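Local coordinates for protein putative phosphosugar isomerases (Salmonella typhimurium LT2, PDB 3FKJ) that probably acts as an isomerase of phosphorylated sugars, with SIS-type sugar-binding domains, at residues Val22-Ala27 with Ser159-Leu164; Ile30-Leu35 with Leu167-Gly172; Gln38-Val43 with Asn90-Leu95; Asp63-Lys68 with Glu171-Tyr176; Ala117-Leu122 with Tyr133-Ile138. All blocks are in the same frame, centred on the assembly; numbering follows the deposited sequence.

Contact 1 (Val22-Ala27 with Ser159-Leu164); sequences VAHENA and SLWLAL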
# COMPACT_ATOMS: atom_id res chain seq x y z
N VAL A 22 11.09 -27.43 8.64
CA VAL A 22 10.62 -26.90 9.92
C VAL A 22 9.48 -25.90 9.76
O VAL A 22 8.49 -25.97 10.49
CB VAL A 22 11.77 -26.17 10.67
CG1 VAL A 22 11.27 -25.37 11.87
CG2 VAL A 22 12.83 -27.16 11.08
N ALA A 23 9.64 -24.97 8.80
CA ALA A 23 8.62 -23.97 8.50
C ALA A 23 7.36 -24.61 7.89
O ALA A 23 6.25 -24.29 8.29
CB ALA A 23 9.16 -22.89 7.60
N HIS A 24 7.53 -25.51 6.93
CA HIS A 24 6.42 -26.29 6.36
C HIS A 24 5.58 -26.98 7.45
O HIS A 24 4.38 -26.83 7.49
CB HIS A 24 6.98 -27.33 5.39
CG HIS A 24 5.97 -28.03 4.54
ND1 HIS A 24 6.35 -28.95 3.58
CD2 HIS A 24 4.62 -27.94 4.46
CE1 HIS A 24 5.27 -29.40 2.97
NE2 HIS A 24 4.21 -28.80 3.47
N GLU A 25 6.23 -27.69 8.37
CA GLU A 25 5.50 -28.43 9.40
C GLU A 25 4.81 -27.53 10.41
O GLU A 25 3.69 -27.80 10.80
CB GLU A 25 6.43 -29.42 10.12
CG GLU A 25 5.74 -30.66 10.62
CD GLU A 25 6.68 -31.92 10.67
OE1 GLU A 25 7.92 -31.81 10.49
OE2 GLU A 25 6.15 -33.03 10.90
N ASN A 26 5.50 -26.46 10.84
CA ASN A 26 4.90 -25.45 11.72
C ASN A 26 3.65 -24.85 11.12
O ASN A 26 2.58 -24.84 11.74
CB ASN A 26 5.89 -24.32 12.03
CG ASN A 26 6.86 -24.67 13.15
OD1 ASN A 26 6.70 -25.67 13.85
ND2 ASN A 26 7.88 -23.84 13.32
N ALA A 27 3.80 -24.33 9.90
CA ALA A 27 2.68 -23.73 9.17
C ALA A 27 1.51 -24.69 9.07
O ALA A 27 0.35 -24.33 9.29
CB ALA A 27 3.12 -23.32 7.77
N SER A 159 5.52 -16.00 5.82
CA SER A 159 4.31 -15.42 5.25
C SER A 159 3.84 -16.31 4.10
O SER A 159 2.64 -16.51 3.94
CB SER A 159 4.49 -13.95 4.79
OG SER A 159 5.20 -13.83 3.56
N LEU A 160 4.78 -16.87 3.33
CA LEU A 160 4.41 -17.64 2.15
C LEU A 160 4.01 -19.06 2.56
O LEU A 160 3.06 -19.61 2.03
CB LEU A 160 5.52 -17.65 1.09
CG LEU A 160 5.18 -18.35 -0.25
CD1 LEU A 160 3.92 -17.84 -0.93
CD2 LEU A 160 6.34 -18.29 -1.20
N TRP A 161 4.72 -19.63 3.54
CA TRP A 161 4.36 -20.95 4.11
C TRP A 161 2.93 -20.93 4.67
O TRP A 161 2.13 -21.82 4.39
CB TRP A 161 5.33 -21.37 5.22
CG TRP A 161 6.68 -21.89 4.74
CD1 TRP A 161 7.88 -21.32 4.97
CD2 TRP A 161 6.93 -23.08 3.98
NE1 TRP A 161 8.89 -22.08 4.41
CE2 TRP A 161 8.33 -23.17 3.78
CE3 TRP A 161 6.11 -24.08 3.45
CZ2 TRP A 161 8.94 -24.23 3.09
CZ3 TRP A 161 6.71 -25.12 2.73
CH2 TRP A 161 8.11 -25.18 2.55
N LEU A 162 2.63 -19.94 5.50
CA LEU A 162 1.31 -19.81 6.14
C LEU A 162 0.23 -19.57 5.09
O LEU A 162 -0.82 -20.21 5.12
CB LEU A 162 1.32 -18.66 7.15
CG LEU A 162 2.12 -18.96 8.41
CD1 LEU A 162 2.46 -17.65 9.22
CD2 LEU A 162 1.35 -19.95 9.20
N ALA A 163 0.50 -18.68 4.15
CA ALA A 163 -0.38 -18.47 2.99
C ALA A 163 -0.69 -19.78 2.23
O ALA A 163 -1.88 -20.05 1.94
CB ALA A 163 0.18 -17.45 2.02
N LEU A 164 0.38 -20.51 1.85
CA LEU A 164 0.25 -21.79 1.17
C LEU A 164 -0.72 -22.72 1.91
O LEU A 164 -1.61 -23.31 1.31
CB LEU A 164 1.62 -22.49 1.07
CG LEU A 164 1.65 -23.94 0.57
CD1 LEU A 164 1.31 -23.95 -0.91
CD2 LEU A 164 3.03 -24.62 0.89
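Trp-161 lays one face of its indole against helix 22-35, and Ala-23 and His-24 share that face. The CB of Ala-23 sits over the five-membered ring, 3.6 Å from its centroid, with CD1 and NE1 the nearest ring atoms. The CB of His-24 lies over the six-membered ring, 3.9 Å from that centroid, and both approaches are CH-pi contacts made well over the face. Between them the backbone N of His-24 hangs above the middle of the indole. Trp-161 carries CG anti to its carbonyl carbon, which stands the ring up in the space between the helices. The imidazole of His-24 follows a different course: with CG anti to the backbone N (chi1 -169°) it runs past the rim of the indole, its plane 18° from parallel but slid well aside; CZ3 of Trp-161 lies over its face, 3.5 Å from CG of His-24. The polar ends of both rings are fixed by other residues, NE2 of His-24 by the hydroxyl of Tyr-176 and NE1 of Trp-161 by the carbonyl of Ala-152. One turn on, Ala-27 fits its CB against the CB of Trp-161 at 3.9 Å, while CD2 of Leu-162 reaches CA of Ala-27 at 4.0 Å. The segment axes come within 8.9 Å and cross at -43°, with the two alanines at the interface, as in neighbouring helices packed on one side of a parallel alpha/beta sheet.

Contact 2 (Ile30-Leu35 with Leu167-Gly172); sequences IISDIL and LAQTEG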
# COMPACT_ATOMS: atom_id res chain seq x y z
N ILE A 30 -0.21 -25.41 12.47
CA ILE A 30 -0.96 -24.26 12.98
C ILE A 30 -2.32 -24.12 12.27
O ILE A 30 -3.36 -23.93 12.94
CB ILE A 30 -0.12 -22.96 12.95
CG1 ILE A 30 1.03 -23.10 13.96
CG2 ILE A 30 -1.01 -21.73 13.26
CD1 ILE A 30 2.13 -22.09 13.83
N ILE A 31 -2.31 -24.25 10.95
CA ILE A 31 -3.51 -24.03 10.15
C ILE A 31 -4.52 -25.16 10.32
O ILE A 31 -5.74 -24.89 10.37
CB ILE A 31 -3.17 -23.76 8.66
CG1 ILE A 31 -2.26 -22.51 8.53
CG2 ILE A 31 -4.45 -23.62 7.79
CD1 ILE A 31 -2.77 -21.19 9.24
N SER A 32 -4.05 -26.42 10.46
CA SER A 32 -4.94 -27.55 10.79
C SER A 32 -5.61 -27.36 12.15
O SER A 32 -6.83 -27.54 12.28
CB SER A 32 -4.22 -28.90 10.83
OG SER A 32 -3.30 -29.04 9.77
N ASP A 33 -4.81 -26.99 13.15
CA ASP A 33 -5.34 -26.75 14.49
C ASP A 33 -6.42 -25.69 14.47
O ASP A 33 -7.50 -25.87 15.02
CB ASP A 33 -4.24 -26.35 15.46
CG ASP A 33 -4.62 -26.63 16.91
OD1 ASP A 33 -4.50 -27.80 17.34
OD2 ASP A 33 -5.04 -25.70 17.62
N ILE A 34 -6.15 -24.57 13.81
CA ILE A 34 -7.13 -23.50 13.71
C ILE A 34 -8.40 -23.98 13.00
O ILE A 34 -9.51 -23.69 13.46
CB ILE A 34 -6.55 -22.30 12.98
CG1 ILE A 34 -5.41 -21.67 13.81
CG2 ILE A 34 -7.67 -21.30 12.66
CD1 ILE A 34 -4.40 -20.82 12.95
N LEU A 35 -8.25 -24.67 11.88
CA LEU A 35 -9.44 -25.17 11.14
C LEU A 35 -10.30 -26.16 11.93
O LEU A 35 -11.50 -26.28 11.68
CB LEU A 35 -9.05 -25.75 9.78
CG LEU A 35 -8.71 -24.65 8.76
CD1 LEU A 35 -7.94 -25.20 7.59
CD2 LEU A 35 -9.97 -23.93 8.30
N LEU A 167 -4.48 -21.60 2.04
CA LEU A 167 -5.11 -21.84 0.78
C LEU A 167 -5.33 -23.31 0.60
O LEU A 167 -6.42 -23.73 0.25
CB LEU A 167 -4.26 -21.29 -0.39
CG LEU A 167 -4.78 -21.57 -1.83
CD1 LEU A 167 -6.01 -20.79 -2.19
CD2 LEU A 167 -3.66 -21.38 -2.87
N ALA A 168 -4.28 -24.10 0.80
CA ALA A 168 -4.36 -25.53 0.57
C ALA A 168 -5.43 -26.18 1.46
O ALA A 168 -6.15 -27.05 0.98
CB ALA A 168 -2.96 -26.24 0.81
N GLN A 169 -5.51 -25.79 2.73
CA GLN A 169 -6.39 -26.50 3.67
C GLN A 169 -7.83 -25.95 3.66
O GLN A 169 -8.70 -26.48 4.34
CB GLN A 169 -5.81 -26.44 5.09
CG GLN A 169 -4.52 -27.26 5.27
CD GLN A 169 -4.00 -27.25 6.69
OE1 GLN A 169 -4.76 -27.41 7.64
NE2 GLN A 169 -2.70 -27.05 6.84
N THR A 170 -8.07 -24.86 2.92
CA THR A 170 -9.41 -24.30 2.75
C THR A 170 -9.97 -24.44 1.33
O THR A 170 -11.15 -24.67 1.15
CB THR A 170 -9.47 -22.81 3.19
OG1 THR A 170 -8.64 -22.00 2.34
CG2 THR A 170 -9.02 -22.65 4.64
N GLU A 171 -9.14 -24.27 0.32
CA GLU A 171 -9.62 -24.32 -1.06
C GLU A 171 -8.95 -25.41 -1.89
O GLU A 171 -9.39 -25.73 -2.98
CB GLU A 171 -9.42 -22.96 -1.75
CG GLU A 171 -10.17 -21.83 -1.10
CD GLU A 171 -9.96 -20.46 -1.78
OE1 GLU A 171 -10.07 -19.44 -1.06
OE2 GLU A 171 -9.76 -20.40 -3.02
N GLY A 172 -7.86 -25.94 -1.38
CA GLY A 172 -6.98 -26.79 -2.16
C GLY A 172 -6.07 -25.96 -3.05
O GLY A 172 -6.38 -24.83 -3.41
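Gln-169 reaches across to helix 22-35 and touches three of its residues along its length. Its CB meets the CD1 methyl of Leu-35 at 3.5 Å and, more loosely, CG2 of Ile-31. CG stands anti to the carbonyl carbon (chi1 -69°) and the chain is extended beyond it, which carries the amide over to the flank of the other helix. There CD lies 3.8 Å from CG2 of Ile-31. OE1 comes 3.1 Å from OG of Ser-32, in range for a hydrogen bond, but the hydroxyl proton also has the carbonyl of Arg-28 within reach and the choice is not settled. The backbone N of Ser-32 is equally near OE1, yet its angle is too poor for a bond. NE2 donates outside the two segments, to OE1 of Glu-165 and the carbonyl oxygen of Arg-28. NE2 of Gln-169 also passes 3.8 Å from CB of Ile-31. Beside this side chain, CG2 of Thr-170 packs on the CD2 branch of Leu-35 at 4.0 Å, the two crossing nearly at right angles. The amide thus appears to be oriented mainly by its NH2 group, while the link through its oxygen is tentative and aliphatic contacts supply the rest at this partly exposed helix edge.

Contact 3 (Gln38-Val43 with Asn90-Leu95); sequences QNIERV and NSVVIL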
# COMPACT_ATOMS: atom_id res chain seq x y z
N GLN A 38 -12.41 -23.37 14.03
CA GLN A 38 -13.19 -22.32 13.39
C GLN A 38 -13.06 -22.42 11.88
O GLN A 38 -12.31 -23.23 11.36
CB GLN A 38 -12.68 -20.95 13.83
CG GLN A 38 -11.22 -20.71 13.47
CD GLN A 38 -10.76 -19.29 13.73
OE1 GLN A 38 -10.55 -18.88 14.88
NE2 GLN A 38 -10.57 -18.54 12.66
N ASN A 39 -13.77 -21.55 11.17
CA ASN A 39 -13.50 -21.32 9.75
C ASN A 39 -12.38 -20.31 9.60
O ASN A 39 -12.15 -19.52 10.51
CB ASN A 39 -14.74 -20.76 9.05
CG ASN A 39 -15.96 -21.60 9.28
OD1 ASN A 39 -15.88 -22.82 9.40
ND2 ASN A 39 -17.12 -20.94 9.33
N ILE A 40 -11.70 -20.35 8.46
CA ILE A 40 -10.82 -19.28 8.06
C ILE A 40 -11.45 -18.57 6.90
O ILE A 40 -11.23 -18.93 5.74
CB ILE A 40 -9.36 -19.71 7.73
CG1 ILE A 40 -8.72 -20.45 8.92
CG2 ILE A 40 -8.50 -18.45 7.39
CD1 ILE A 40 -7.32 -21.03 8.64
N GLU A 41 -12.21 -17.52 7.20
CA GLU A 41 -12.90 -16.74 6.17
C GLU A 41 -12.15 -15.47 5.77
O GLU A 41 -12.32 -14.97 4.66
CB GLU A 41 -14.30 -16.37 6.66
CG GLU A 41 -15.25 -17.55 6.70
CD GLU A 41 -16.48 -17.29 7.53
OE1 GLU A 41 -16.97 -16.15 7.57
OE2 GLU A 41 -16.93 -18.22 8.20
N ARG A 42 -11.36 -14.94 6.71
CA ARG A 42 -10.59 -13.71 6.53
C ARG A 42 -9.25 -13.88 7.21
O ARG A 42 -9.17 -14.49 8.27
CB ARG A 42 -11.31 -12.52 7.13
CG ARG A 42 -12.74 -12.37 6.70
CD ARG A 42 -13.29 -11.04 7.17
NE ARG A 42 -12.73 -9.92 6.40
CZ ARG A 42 -13.35 -9.25 5.41
NH1 ARG A 42 -14.59 -9.58 5.04
NH2 ARG A 42 -12.73 -8.25 4.80
N VAL A 43 -8.21 -13.35 6.56
CA VAL A 43 -6.88 -13.21 7.14
C VAL A 43 -6.53 -11.72 7.18
O VAL A 43 -6.86 -10.97 6.23
CB VAL A 43 -5.82 -13.98 6.29
CG1 VAL A 43 -4.46 -13.93 6.93
CG2 VAL A 43 -6.26 -15.41 6.12
N ASN A 90 -14.21 -16.11 12.87
CA ASN A 90 -13.66 -16.84 11.72
C ASN A 90 -12.57 -16.07 10.94
O ASN A 90 -12.34 -16.31 9.75
CB ASN A 90 -14.81 -17.25 10.80
CG ASN A 90 -15.78 -18.21 11.49
OD1 ASN A 90 -15.37 -19.22 12.08
ND2 ASN A 90 -17.06 -17.87 11.45
N SER A 91 -11.91 -15.16 11.65
CA SER A 91 -10.73 -14.45 11.15
C SER A 91 -9.47 -15.04 11.76
O SER A 91 -9.50 -15.59 12.86
CB SER A 91 -10.78 -12.96 11.54
OG SER A 91 -11.96 -12.31 11.09
N VAL A 92 -8.38 -14.93 11.03
CA VAL A 92 -7.03 -15.22 11.49
C VAL A 92 -6.21 -13.94 11.32
O VAL A 92 -6.24 -13.28 10.27
CB VAL A 92 -6.39 -16.40 10.72
CG1 VAL A 92 -4.93 -16.56 11.12
CG2 VAL A 92 -7.22 -17.71 10.97
N VAL A 93 -5.53 -13.56 12.39
CA VAL A 93 -4.69 -12.36 12.37
C VAL A 93 -3.26 -12.82 12.60
O VAL A 93 -2.95 -13.50 13.59
CB VAL A 93 -5.14 -11.29 13.40
CG1 VAL A 93 -4.21 -10.04 13.33
CG2 VAL A 93 -6.62 -10.91 13.17
N ILE A 94 -2.40 -12.50 11.65
CA ILE A 94 -1.03 -12.95 11.67
C ILE A 94 -0.16 -11.73 11.88
O ILE A 94 -0.16 -10.80 11.07
CB ILE A 94 -0.63 -13.70 10.38
CG1 ILE A 94 -1.66 -14.78 10.08
CG2 ILE A 94 0.83 -14.25 10.48
CD1 ILE A 94 -1.46 -15.50 8.73
N LEU A 95 0.55 -11.74 13.01
CA LEU A 95 1.37 -10.61 13.45
C LEU A 95 2.86 -10.98 13.51
O LEU A 95 3.20 -12.13 13.70
CB LEU A 95 0.83 -10.10 14.79
CG LEU A 95 -0.70 -9.91 14.85
CD1 LEU A 95 -1.38 -10.97 15.71
CD2 LEU A 95 -1.00 -8.50 15.39
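The side-chain amides of Asn-39 and Asn-90 lie alongside each other, pointing the same way with their planes 25° apart, and the carboxylate of Glu-41 is inclined 33° to the Asn-90 amide. OD1 of Asn-90 accepts the backbone N of Asn-39 at 3.0 Å, the donor standing above the carbonyl plane. ND2 of Asn-39 donates to OE2 of Glu-41, which lies a little out of the amide plane. The Gln-38 amide bonds to the main chain. Its NE2 holds the carbonyl O of Ser-91 at 3.1 Å with an N-H...O angle of 177°; that oxygen is in the amide plane, although NE2 stands above the Ser-91 carbonyl plane. The same NE2 also reaches O of Asn-39. Glu-41 N donates to Asn-90 O at 2.8 Å, and Val-92 N to Arg-42 O at 2.9 Å. Among the apolar groups, CG1 of Ile-40 touches CG2 of Val-92 at 3.7 Å, and CG1 of Val-43 meets CD1 of Ile-94. NH1 of Arg-42 bonds to Leu-69 O of the second subunit. Parallel pairing of Arg-42 with Ser-91 and Val-43 with Val-92 joins the first and third strands of the five-stranded alpha/beta sheet of the SIS fold.

Contact 4 (Asp63-Lys68 with Glu171-Tyr176); sequences DCEASK and EGYAQY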
# COMPACT_ATOMS: atom_id res chain seq x y z
N ASP A 63 -3.86 -13.06 -2.69
CA ASP A 63 -4.59 -12.16 -3.58
C ASP A 63 -4.68 -12.76 -4.98
O ASP A 63 -5.69 -12.59 -5.64
CB ASP A 63 -3.92 -10.79 -3.67
CG ASP A 63 -4.10 -9.98 -2.42
OD1 ASP A 63 -4.92 -10.33 -1.54
OD2 ASP A 63 -3.42 -8.96 -2.33
N CYS A 64 -3.63 -13.43 -5.41
CA CYS A 64 -3.62 -14.09 -6.70
C CYS A 64 -4.42 -15.39 -6.75
O CYS A 64 -5.09 -15.65 -7.72
CB CYS A 64 -2.20 -14.39 -7.11
SG CYS A 64 -1.24 -12.94 -7.56
N GLU A 65 -4.30 -16.21 -5.71
CA GLU A 65 -4.69 -17.61 -5.75
C GLU A 65 -5.97 -17.98 -4.99
O GLU A 65 -6.68 -18.85 -5.44
CB GLU A 65 -3.55 -18.48 -5.24
CG GLU A 65 -2.28 -18.49 -6.08
CD GLU A 65 -2.46 -19.10 -7.47
OE1 GLU A 65 -3.32 -19.99 -7.72
OE2 GLU A 65 -1.70 -18.69 -8.32
N ALA A 66 -6.26 -17.32 -3.86
CA ALA A 66 -7.47 -17.58 -3.05
C ALA A 66 -8.72 -16.90 -3.61
O ALA A 66 -8.73 -15.69 -3.75
CB ALA A 66 -7.25 -17.10 -1.61
N SER A 67 -9.77 -17.68 -3.86
CA SER A 67 -11.07 -17.19 -4.33
C SER A 67 -12.10 -16.89 -3.26
O SER A 67 -13.03 -16.11 -3.49
CB SER A 67 -11.70 -18.21 -5.31
OG SER A 67 -10.83 -18.40 -6.40
N LYS A 68 -11.96 -17.50 -2.08
CA LYS A 68 -12.96 -17.31 -1.03
C LYS A 68 -12.51 -16.33 0.05
O LYS A 68 -13.31 -15.67 0.68
CB LYS A 68 -13.29 -18.63 -0.37
CG LYS A 68 -13.89 -19.70 -1.28
CD LYS A 68 -14.08 -20.99 -0.46
CE LYS A 68 -14.52 -22.17 -1.27
NZ LYS A 68 -14.98 -23.25 -0.34
N GLU A 171 -9.14 -24.27 0.32
CA GLU A 171 -9.62 -24.32 -1.06
C GLU A 171 -8.95 -25.41 -1.89
O GLU A 171 -9.39 -25.73 -2.98
CB GLU A 171 -9.42 -22.96 -1.75
CG GLU A 171 -10.17 -21.83 -1.10
CD GLU A 171 -9.96 -20.46 -1.78
OE1 GLU A 171 -10.07 -19.44 -1.06
OE2 GLU A 171 -9.76 -20.40 -3.02
N GLY A 172 -7.86 -25.94 -1.38
CA GLY A 172 -6.98 -26.79 -2.16
C GLY A 172 -6.07 -25.96 -3.05
O GLY A 172 -6.38 -24.83 -3.41
N TYR A 173 -4.93 -26.53 -3.41
CA TYR A 173 -4.00 -25.86 -4.28
C TYR A 173 -3.26 -26.89 -5.07
O TYR A 173 -2.48 -27.65 -4.51
CB TYR A 173 -3.01 -25.03 -3.46
CG TYR A 173 -2.00 -24.29 -4.29
CD1 TYR A 173 -2.42 -23.48 -5.37
CD2 TYR A 173 -0.65 -24.37 -4.00
CE1 TYR A 173 -1.48 -22.76 -6.14
CE2 TYR A 173 0.30 -23.66 -4.76
CZ TYR A 173 -0.13 -22.85 -5.83
OH TYR A 173 0.78 -22.15 -6.57
N ALA A 174 -3.52 -26.90 -6.38
CA ALA A 174 -2.96 -27.91 -7.29
C ALA A 174 -1.46 -27.91 -7.32
O ALA A 174 -0.87 -28.95 -7.46
CB ALA A 174 -3.49 -27.72 -8.71
N GLN A 175 -0.83 -26.74 -7.17
CA GLN A 175 0.63 -26.65 -7.14
C GLN A 175 1.29 -26.75 -5.77
O GLN A 175 2.48 -26.39 -5.61
CB GLN A 175 1.09 -25.36 -7.84
CG GLN A 175 1.06 -25.47 -9.35
CD GLN A 175 -0.33 -25.35 -9.89
OE1 GLN A 175 -1.04 -24.41 -9.55
NE2 GLN A 175 -0.74 -26.29 -10.75
N TYR A 176 0.58 -27.25 -4.77
CA TYR A 176 1.17 -27.41 -3.42
C TYR A 176 2.54 -28.07 -3.40
O TYR A 176 3.51 -27.56 -2.80
CB TYR A 176 0.21 -28.20 -2.54
CG TYR A 176 0.60 -28.37 -1.09
CD1 TYR A 176 0.21 -27.44 -0.14
CD2 TYR A 176 1.34 -29.48 -0.66
CE1 TYR A 176 0.54 -27.61 1.20
CE2 TYR A 176 1.67 -29.64 0.69
CZ TYR A 176 1.24 -28.70 1.60
OH TYR A 176 1.56 -28.81 2.91
O HOH W 1 -0.03 -21.26 -8.65
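Two charge-assisted hydrogen bonds dominate, both accepted by the carboxylate of Glu-171 from successive backbone NH groups. OE2 takes the N of Ser-67 at 2.8 Å on its syn lone pair. OE1 takes the N of Lys-68 at 2.9 Å, here from above the carboxylate plane. The fully extended chain beyond CG brings the acid to these groups. The carboxylate thus ties the loop that follows helix 56-65 to the connection between helices 155-170 and 176-184, where Tyr-173 opens a type I beta turn and Gln-175 occupies the N-cap position. Van der Waals contacts are few: CB of Lys-68 lies 3.4 Å from OE1 of Glu-171, their side chains sliding past each other in opposite directions, and CB of Ala-66 touches the same oxygen at 3.7 Å. At the aromatic end, OE1 of Glu-65 meets the edge of the Tyr-173 ring at CE1, 3.7 Å away, with the carboxylate turned 62° from the ring. A water makes weak bonds to OE2 of Glu-65 and OE1 of Gln-175; its very short approach to the Tyr-173 hydroxyl makes its position doubtful. Glu-65 has stronger partners in Tyr-311 and, through a salt bridge, Lys-85 of the second subunit.

Contact 5 (Ala117-Leu122 with Tyr133-Ile138); sequences AATIGL and YSDYII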
# COMPACT_ATOMS: atom_id res chain seq x y z
N ALA A 117 -10.78 -13.56 17.01
CA ALA A 117 -9.90 -14.04 15.93
C ALA A 117 -8.82 -14.96 16.49
O ALA A 117 -8.40 -14.78 17.65
CB ALA A 117 -9.26 -12.86 15.21
N ALA A 118 -8.41 -15.95 15.70
CA ALA A 118 -7.16 -16.66 15.98
C ALA A 118 -6.00 -15.74 15.66
O ALA A 118 -6.02 -15.02 14.63
CB ALA A 118 -7.05 -17.95 15.20
N THR A 119 -4.99 -15.77 16.52
CA THR A 119 -3.79 -14.97 16.33
C THR A 119 -2.56 -15.89 16.13
O THR A 119 -2.38 -16.84 16.84
CB THR A 119 -3.56 -14.01 17.53
OG1 THR A 119 -3.58 -14.75 18.75
CG2 THR A 119 -4.61 -12.94 17.58
N ILE A 120 -1.75 -15.60 15.10
CA ILE A 120 -0.46 -16.28 14.89
C ILE A 120 0.62 -15.20 15.03
O ILE A 120 0.61 -14.19 14.29
CB ILE A 120 -0.33 -16.94 13.49
CG1 ILE A 120 -1.47 -17.95 13.22
CG2 ILE A 120 1.04 -17.62 13.32
CD1 ILE A 120 -1.51 -18.48 11.79
N GLY A 121 1.53 -15.40 15.97
CA GLY A 121 2.60 -14.45 16.23
C GLY A 121 3.94 -14.97 15.75
O GLY A 121 4.38 -16.04 16.18
N LEU A 122 4.58 -14.20 14.85
CA LEU A 122 5.96 -14.46 14.41
C LEU A 122 6.93 -13.60 15.24
O LEU A 122 6.80 -12.36 15.28
CB LEU A 122 6.12 -14.16 12.92
CG LEU A 122 5.56 -15.08 11.82
CD1 LEU A 122 4.06 -15.27 11.95
CD2 LEU A 122 5.87 -14.45 10.49
N TYR A 133 -0.49 -12.65 23.62
CA TYR A 133 -1.73 -12.61 22.86
C TYR A 133 -1.66 -13.40 21.56
O TYR A 133 -2.50 -13.20 20.67
CB TYR A 133 -2.06 -11.15 22.55
CG TYR A 133 -2.25 -10.33 23.79
CD1 TYR A 133 -3.36 -10.53 24.62
CD2 TYR A 133 -1.33 -9.36 24.16
CE1 TYR A 133 -3.55 -9.77 25.76
CE2 TYR A 133 -1.50 -8.61 25.30
CZ TYR A 133 -2.61 -8.81 26.09
OH TYR A 133 -2.79 -8.04 27.20
N SER A 134 -0.70 -14.31 21.44
CA SER A 134 -0.54 -15.16 20.27
C SER A 134 -1.05 -16.54 20.60
O SER A 134 -0.48 -17.21 21.46
CB SER A 134 0.93 -15.25 19.86
OG SER A 134 1.48 -13.96 19.60
N ASP A 135 -2.10 -16.99 19.93
CA ASP A 135 -2.61 -18.35 20.14
C ASP A 135 -1.56 -19.34 19.67
O ASP A 135 -1.42 -20.40 20.24
CB ASP A 135 -3.92 -18.63 19.36
CG ASP A 135 -5.08 -17.75 19.81
OD1 ASP A 135 -5.15 -17.48 21.02
OD2 ASP A 135 -5.91 -17.35 18.96
N TYR A 136 -0.86 -18.98 18.60
CA TYR A 136 0.21 -19.80 18.04
C TYR A 136 1.42 -18.91 17.84
O TYR A 136 1.28 -17.75 17.43
CB TYR A 136 -0.24 -20.44 16.72
CG TYR A 136 -1.59 -21.14 16.76
CD1 TYR A 136 -2.78 -20.43 16.55
CD2 TYR A 136 -1.68 -22.53 17.03
CE1 TYR A 136 -4.01 -21.07 16.60
CE2 TYR A 136 -2.91 -23.17 17.07
CZ TYR A 136 -4.08 -22.44 16.86
OH TYR A 136 -5.30 -23.10 16.89
N ILE A 137 2.60 -19.45 18.12
CA ILE A 137 3.86 -18.73 18.07
C ILE A 137 4.84 -19.40 17.11
O ILE A 137 5.07 -20.59 17.19
CB ILE A 137 4.55 -18.65 19.46
CG1 ILE A 137 3.64 -17.95 20.48
CG2 ILE A 137 5.89 -17.92 19.35
CD1 ILE A 137 3.89 -18.35 21.94
N ILE A 138 5.43 -18.63 16.20
CA ILE A 138 6.49 -19.12 15.33
C ILE A 138 7.75 -18.34 15.68
O ILE A 138 7.75 -17.12 15.67
CB ILE A 138 6.14 -18.93 13.85
CG1 ILE A 138 5.01 -19.91 13.43
CG2 ILE A 138 7.39 -19.12 12.99
CD1 ILE A 138 3.89 -19.31 12.56
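Thr-119 and Asp-135 bond to each other's backbone N at the start of the strand pair. The OG1 of Thr-119 sits between its own backbone N and carbonyl carbon (chi1 53°), where it donates to the carbonyl O of Tyr-133 at 2.7 Å and accepts the N of Asp-135 at 2.9 Å. In return OD2 of Asp-135 receives the N of Thr-119 at 3.0 Å, from above the carboxylate plane, while OD1 is salt-bridged to Arg-113. Tyr-136 sets its ring with the edge toward the carbonyl of Thr-119, CD1 being 3.6 Å from that oxygen, and its hydroxyl goes to Asp-33 of helix 22-35. On the same face Ile-120 and Ile-138 run obliquely across each other, CG2 of Ile-120 pressed on CD1 of Ile-138 at a tight 3.4 Å. Leu-122 instead lies alongside Ile-138, both pointing the same way. On the reverse face Gly-121 leaves room for Ser-134, whose OG comes 3.6 Å from CA of Gly-121. Backbone bonds such as Gly-121 N to Tyr-136 O at 2.8 Å carry the parallel register onward. The chemistry therefore changes along the pair: polar side chains satisfy the backbone where the last strand begins, and aliphatic groups seal the rest against the helices.

Contacts 1 and 2 join the same two helices, 22-35 and 155-170, at different depths: contact 1 is buried and built on an aromatic face, whereas contact 2 lies at the surface around a glutamine. Contacts 3 and 5, the first partly buried and the second buried, belong to one parallel sheet, where strands 91-97 and 118-123 are neighbours, and both rely on backbone bonds closed off by polar side chains. The helices lie against this sheet: Leu-162 of contact 1 meets Leu-122 and Ile-138 of contact 5, and Leu-35 of contact 2 meets Ile-40 of contact 3. Contact 4, a surface contact dominated by a carboxylate, continues from contact 2 through Glu-171 and reaches contact 1 through Tyr-176.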